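Arf-GAP domain and FG repeat-containing protein 1 (Homo sapiens, PDB 2OLM) helps HIV-1 Rev move viral RNAs from the nuclear periphery to the cytoplasm and is required for vesicle docking or fusion during acrosome biogenesis. Local coordinates at residues S50-H62 / K111-K123. Numbering follows the deposited sequence.
Sequences SCSGSLRGLNPPH and KVKEFLQEKYEKK. With ZN (zinc ion), chain B.
Leu-58, Leu-116 and Ser-54 carry this contact. Leu-58 sends CD2 along the side of helix 111-121, where it meets Gln-117 CG at 3.6 Å and Leu-116 CB at 4.1 Å. Its other methyl, CD1, lies over one face of the His-62 ring. Leu-116 CD1 presses on Ser-54 CB at 3.5 Å and also reaches Leu-55 CD2, the two leucines crossing at about a right angle. Ser-54 OG stands beside its own backbone N (chi1 -65°), which places it against Val-112 CG1. Further along, His-62 turns its edge to the face of Tyr-120 in a T-shaped stack, with planes at 60°. His-62 CE1 comes within 3.6 Å of Tyr-120 CG. Lys-119 CG covers the opposite face of the tyrosine. Two waters bridge the polar edge of the contact. Glu-121 OE2 accepts from both, one held by Asn-59 N and Gln-117 OE1, the other by Pro-60 O. Lys-113 NZ also bonds Gln-117 OE1, at 2.6 Å. The helices 50-55 and 111-121 cross at -70°. The contact joins the helix that carries the last zinc ligand, Cys-51, and the loop after it to helix 109-121 of the Arf-GAP domain. Cys-28, Cys-31 and Cys-48 complete the zinc site. Behind Leu-55 lie strands 38-40, 45-47 and 64-66.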
loop_
_atom_site.group_PDB
_atom_site.type_symbol
_atom_site.label_atom_id
_atom_site.label_comp_id
_atom_site.label_asym_id
_atom_site.label_seq_id
_atom_site.Cartn_x
_atom_site.Cartn_y
_atom_site.Cartn_z
ATOM N N SER A 50 -10.646 -3.463 16.183
ATOM C CA SER A 50 -11.266 -3.707 17.438
ATOM C C SER A 50 -10.214 -3.996 18.527
ATOM O O SER A 50 -10.268 -3.449 19.615
ATOM C CB SER A 50 -12.277 -4.847 17.338
ATOM O OG SER A 50 -12.919 -5.022 18.555
ATOM N N CYS A 51 -9.256 -4.844 18.184
ATOM C CA CYS A 51 -8.206 -5.115 19.151
ATOM C C CYS A 51 -7.369 -3.889 19.393
ATOM O O CYS A 51 -6.965 -3.678 20.555
ATOM C CB CYS A 51 -7.330 -6.251 18.677
ATOM S SG CYS A 51 -8.151 -7.895 18.788
ATOM N N SER A 52 -7.139 -3.064 18.364
ATOM C CA SER A 52 -6.424 -1.802 18.568
ATOM C C SER A 52 -7.143 -0.924 19.596
ATOM O O SER A 52 -6.519 -0.316 20.474
ATOM C CB SER A 52 -6.273 -1.061 17.271
ATOM O OG SER A 52 -5.460 -1.744 16.348
ATOM N N GLY A 53 -8.471 -0.846 19.511
ATOM C CA GLY A 53 -9.210 -0.099 20.507
ATOM C C GLY A 53 -8.989 -0.623 21.922
ATOM O O GLY A 53 -8.831 0.151 22.873
ATOM N N SER A 54 -8.980 -1.949 22.083
ATOM C CA SER A 54 -8.732 -2.555 23.393
ATOM C C SER A 54 -7.281 -2.371 23.899
ATOM O O SER A 54 -7.071 -2.155 25.093
ATOM C CB SER A 54 -9.094 -4.038 23.397
ATOM O OG SER A 54 -10.508 -4.164 23.195
ATOM N N LEU A 55 -6.324 -2.441 22.989
ATOM C CA LEU A 55 -4.906 -2.197 23.307
ATOM C C LEU A 55 -4.700 -0.795 23.833
ATOM O O LEU A 55 -3.791 -0.556 24.675
ATOM C CB LEU A 55 -4.077 -2.406 22.065
ATOM C CG LEU A 55 -3.833 -3.894 21.658
ATOM C CD1 LEU A 55 -3.365 -4.006 20.203
ATOM C CD2 LEU A 55 -2.835 -4.609 22.627
ATOM N N ARG A 56 -5.485 0.156 23.340
ATOM C CA ARG A 56 -5.433 1.542 23.881
ATOM C C ARG A 56 -6.032 1.678 25.282
ATOM O O ARG A 56 -5.833 2.713 25.947
ATOM C CB ARG A 56 -6.113 2.542 22.932
ATOM C CG ARG A 56 -5.447 2.631 21.611
ATOM C CD ARG A 56 -4.053 3.111 21.686
ATOM N NE ARG A 56 -3.934 4.388 22.368
ATOM C CZ ARG A 56 -2.778 4.952 22.713
ATOM N NH1 ARG A 56 -1.596 4.372 22.488
ATOM N NH2 ARG A 56 -2.816 6.136 23.329
ATOM N N GLY A 57 -6.736 0.670 25.727
ATOM C CA GLY A 57 -7.278 0.661 27.089
ATOM C C GLY A 57 -6.337 0.078 28.119
ATOM O O GLY A 57 -6.608 0.137 29.324
ATOM N N LEU A 58 -5.195 -0.486 27.696
ATOM C CA LEU A 58 -4.197 -0.910 28.660
ATOM C C LEU A 58 -3.511 0.318 29.246
ATOM O O LEU A 58 -3.535 1.383 28.688
ATOM C CB LEU A 58 -3.171 -1.805 27.982
ATOM C CG LEU A 58 -3.680 -3.117 27.351
ATOM C CD1 LEU A 58 -2.630 -3.865 26.644
ATOM C CD2 LEU A 58 -4.268 -3.996 28.496
ATOM N N ASN A 59 -2.937 0.126 30.419
ATOM C CA ASN A 59 -2.119 1.150 31.027
ATOM C C ASN A 59 -0.763 0.590 31.451
ATOM O O ASN A 59 -0.706 -0.276 32.326
ATOM C CB ASN A 59 -2.806 1.745 32.228
ATOM C CG ASN A 59 -2.206 3.060 32.624
ATOM O OD1 ASN A 59 -1.445 3.682 31.857
ATOM N ND2 ASN A 59 -2.564 3.528 33.827
ATOM N N PRO A 60 0.339 1.001 30.814
ATOM C CA PRO A 60 0.353 1.951 29.706
ATOM C C PRO A 60 -0.236 1.355 28.424
ATOM O O PRO A 60 -0.165 0.135 28.204
ATOM C CB PRO A 60 1.845 2.293 29.529
ATOM C CG PRO A 60 2.525 1.735 30.758
ATOM C CD PRO A 60 1.693 0.575 31.150
ATOM N N PRO A 61 -0.801 2.220 27.572
ATOM C CA PRO A 61 -1.431 1.699 26.357
ATOM C C PRO A 61 -0.443 1.350 25.297
ATOM O O PRO A 61 0.612 1.976 25.216
ATOM C CB PRO A 61 -2.279 2.877 25.866
ATOM C CG PRO A 61 -1.564 4.084 26.399
ATOM C CD PRO A 61 -0.963 3.698 27.681
ATOM N N HIS A 62 -0.783 0.416 24.425
ATOM C CA HIS A 62 0.069 0.066 23.292
ATOM C C HIS A 62 -0.126 1.067 22.142
ATOM O O HIS A 62 -1.232 1.605 21.982
ATOM C CB HIS A 62 -0.166 -1.364 22.836
ATOM C CG HIS A 62 0.359 -2.400 23.790
ATOM N ND1 HIS A 62 0.790 -3.641 23.382
ATOM C CD2 HIS A 62 0.586 -2.350 25.128
ATOM C CE1 HIS A 62 1.205 -4.328 24.433
ATOM N NE2 HIS A 62 1.106 -3.568 25.501
ATOM N N LYS A 111 -13.859 -8.307 28.661
ATOM C CA LYS A 111 -13.171 -9.570 28.650
ATOM C C LYS A 111 -11.903 -9.490 27.774
ATOM O O LYS A 111 -10.868 -10.097 28.140
ATOM C CB LYS A 111 -14.121 -10.698 28.211
ATOM C CG LYS A 111 -15.295 -10.882 29.184
ATOM C CD LYS A 111 -14.828 -11.181 30.582
ATOM N N VAL A 112 -11.968 -8.737 26.682
ATOM C CA VAL A 112 -10.797 -8.571 25.809
ATOM C C VAL A 112 -9.701 -7.819 26.600
ATOM O O VAL A 112 -8.543 -8.235 26.613
ATOM C CB VAL A 112 -11.126 -7.892 24.474
ATOM C CG1 VAL A 112 -9.883 -7.611 23.671
ATOM C CG2 VAL A 112 -12.093 -8.782 23.635
ATOM N N LYS A 113 -10.075 -6.766 27.319
ATOM C CA LYS A 113 -9.111 -6.076 28.196
ATOM C C LYS A 113 -8.383 -7.013 29.151
ATOM O O LYS A 113 -7.132 -6.965 29.241
ATOM C CB LYS A 113 -9.774 -4.941 28.995
ATOM C CG LYS A 113 -8.760 -4.186 29.897
ATOM C CD LYS A 113 -9.339 -2.905 30.459
ATOM C CE LYS A 113 -8.246 -2.097 31.141
ATOM N NZ LYS A 113 -8.001 -2.592 32.496
ATOM N N GLU A 114 -9.134 -7.830 29.890
ATOM C CA GLU A 114 -8.581 -8.726 30.893
ATOM C C GLU A 114 -7.616 -9.703 30.211
ATOM O O GLU A 114 -6.554 -10.001 30.744
ATOM C CB GLU A 114 -9.706 -9.517 31.604
ATOM N N PHE A 115 -8.001 -10.172 29.027
ATOM C CA PHE A 115 -7.157 -11.090 28.235
ATOM C C PHE A 115 -5.847 -10.438 27.798
ATOM O O PHE A 115 -4.771 -11.002 27.973
ATOM C CB PHE A 115 -7.918 -11.601 27.038
ATOM C CG PHE A 115 -7.046 -12.368 26.050
ATOM C CD1 PHE A 115 -6.555 -13.632 26.356
ATOM C CD2 PHE A 115 -6.732 -11.835 24.827
ATOM C CE1 PHE A 115 -5.779 -14.320 25.448
ATOM C CE2 PHE A 115 -5.927 -12.524 23.930
ATOM C CZ PHE A 115 -5.459 -13.780 24.255
ATOM N N LEU A 116 -5.920 -9.226 27.271
ATOM C CA LEU A 116 -4.734 -8.496 26.857
ATOM C C LEU A 116 -3.830 -8.179 28.067
ATOM O O LEU A 116 -2.604 -8.225 27.962
ATOM C CB LEU A 116 -5.107 -7.227 26.104
ATOM C CG LEU A 116 -5.864 -7.411 24.821
ATOM C CD1 LEU A 116 -6.311 -6.012 24.303
ATOM C CD2 LEU A 116 -5.087 -8.109 23.800
ATOM N N GLN A 117 -4.417 -7.885 29.223
ATOM C CA GLN A 117 -3.630 -7.763 30.461
ATOM C C GLN A 117 -2.887 -9.046 30.804
ATOM O O GLN A 117 -1.715 -9.007 31.171
ATOM C CB GLN A 117 -4.471 -7.293 31.633
ATOM C CG GLN A 117 -4.912 -5.860 31.490
ATOM C CD GLN A 117 -5.751 -5.358 32.642
ATOM O OE1 GLN A 117 -5.905 -4.145 32.787
ATOM N NE2 GLN A 117 -6.301 -6.256 33.448
ATOM N N GLU A 118 -3.591 -10.177 30.700
ATOM C CA GLU A 118 -2.928 -11.455 30.983
ATOM C C GLU A 118 -1.828 -11.722 29.994
ATOM O O GLU A 118 -0.776 -12.221 30.365
ATOM C CB GLU A 118 -3.948 -12.589 31.038
ATOM C CG GLU A 118 -4.712 -12.566 32.355
ATOM C CD GLU A 118 -5.482 -13.808 32.630
ATOM O OE1 GLU A 118 -5.691 -14.611 31.684
ATOM O OE2 GLU A 118 -5.923 -13.922 33.796
ATOM N N LYS A 119 -2.031 -11.322 28.747
ATOM C CA LYS A 119 -1.073 -11.616 27.672
ATOM C C LYS A 119 0.208 -10.785 27.825
ATOM O O LYS A 119 1.323 -11.304 27.751
ATOM C CB LYS A 119 -1.713 -11.383 26.293
ATOM C CG LYS A 119 -0.887 -11.746 25.114
ATOM C CD LYS A 119 -1.726 -11.699 23.832
ATOM C CE LYS A 119 -0.916 -11.999 22.600
ATOM N NZ LYS A 119 -1.742 -12.010 21.308
ATOM N N TYR A 120 0.022 -9.475 27.984
ATOM C CA TYR A 120 1.126 -8.525 27.883
ATOM C C TYR A 120 1.663 -8.042 29.213
ATOM O O TYR A 120 2.847 -7.777 29.309
ATOM C CB TYR A 120 0.736 -7.301 27.011
ATOM C CG TYR A 120 0.469 -7.676 25.572
ATOM C CD1 TYR A 120 1.490 -8.075 24.721
ATOM C CD2 TYR A 120 -0.810 -7.670 25.074
ATOM C CE1 TYR A 120 1.224 -8.453 23.407
ATOM C CE2 TYR A 120 -1.079 -8.031 23.778
ATOM C CZ TYR A 120 -0.052 -8.431 22.946
ATOM O OH TYR A 120 -0.246 -8.815 21.636
ATOM N N GLU A 121 0.791 -7.900 30.211
ATOM C CA GLU A 121 1.194 -7.332 31.512
ATOM C C GLU A 121 1.575 -8.431 32.496
ATOM O O GLU A 121 2.703 -8.459 33.029
ATOM C CB GLU A 121 0.104 -6.420 32.081
ATOM C CG GLU A 121 -0.307 -5.277 31.153
ATOM C CD GLU A 121 -1.310 -4.318 31.736
ATOM O OE1 GLU A 121 -1.787 -4.547 32.859
ATOM O OE2 GLU A 121 -1.600 -3.325 31.051
ATOM N N LYS A 122 0.646 -9.367 32.699
ATOM C CA LYS A 122 0.898 -10.478 33.614
ATOM C C LYS A 122 1.728 -11.592 32.965
ATOM O O LYS A 122 2.281 -12.416 33.684
ATOM C CB LYS A 122 -0.405 -11.019 34.139
ATOM C CG LYS A 122 -1.227 -9.954 34.891
ATOM C CD LYS A 122 -2.542 -10.462 35.332
ATOM C CE LYS A 122 -3.359 -9.384 36.016
ATOM N NZ LYS A 122 -4.812 -9.719 35.963
ATOM N N LYS A 123 1.809 -11.615 31.630
ATOM C CA LYS A 123 2.684 -12.541 30.924
ATOM C C LYS A 123 2.325 -13.998 31.203
ATOM O O LYS A 123 3.205 -14.844 31.427
ATOM C CB LYS A 123 4.146 -12.210 31.245
ATOM C CG LYS A 123 4.575 -11.001 30.501
ATOM C CD LYS A 123 5.868 -10.439 30.999
ATOM C CE LYS A 123 6.254 -9.250 30.145
ATOM N NZ LYS A 123 7.442 -8.560 30.690
HETATM ZN ZN ZN B . -8.211 -8.492 16.516
HETATM O O HOH W 1 -3.930 -2.152 31.717
HETATM O O HOH W 2 0.416 -2.218 29.642
#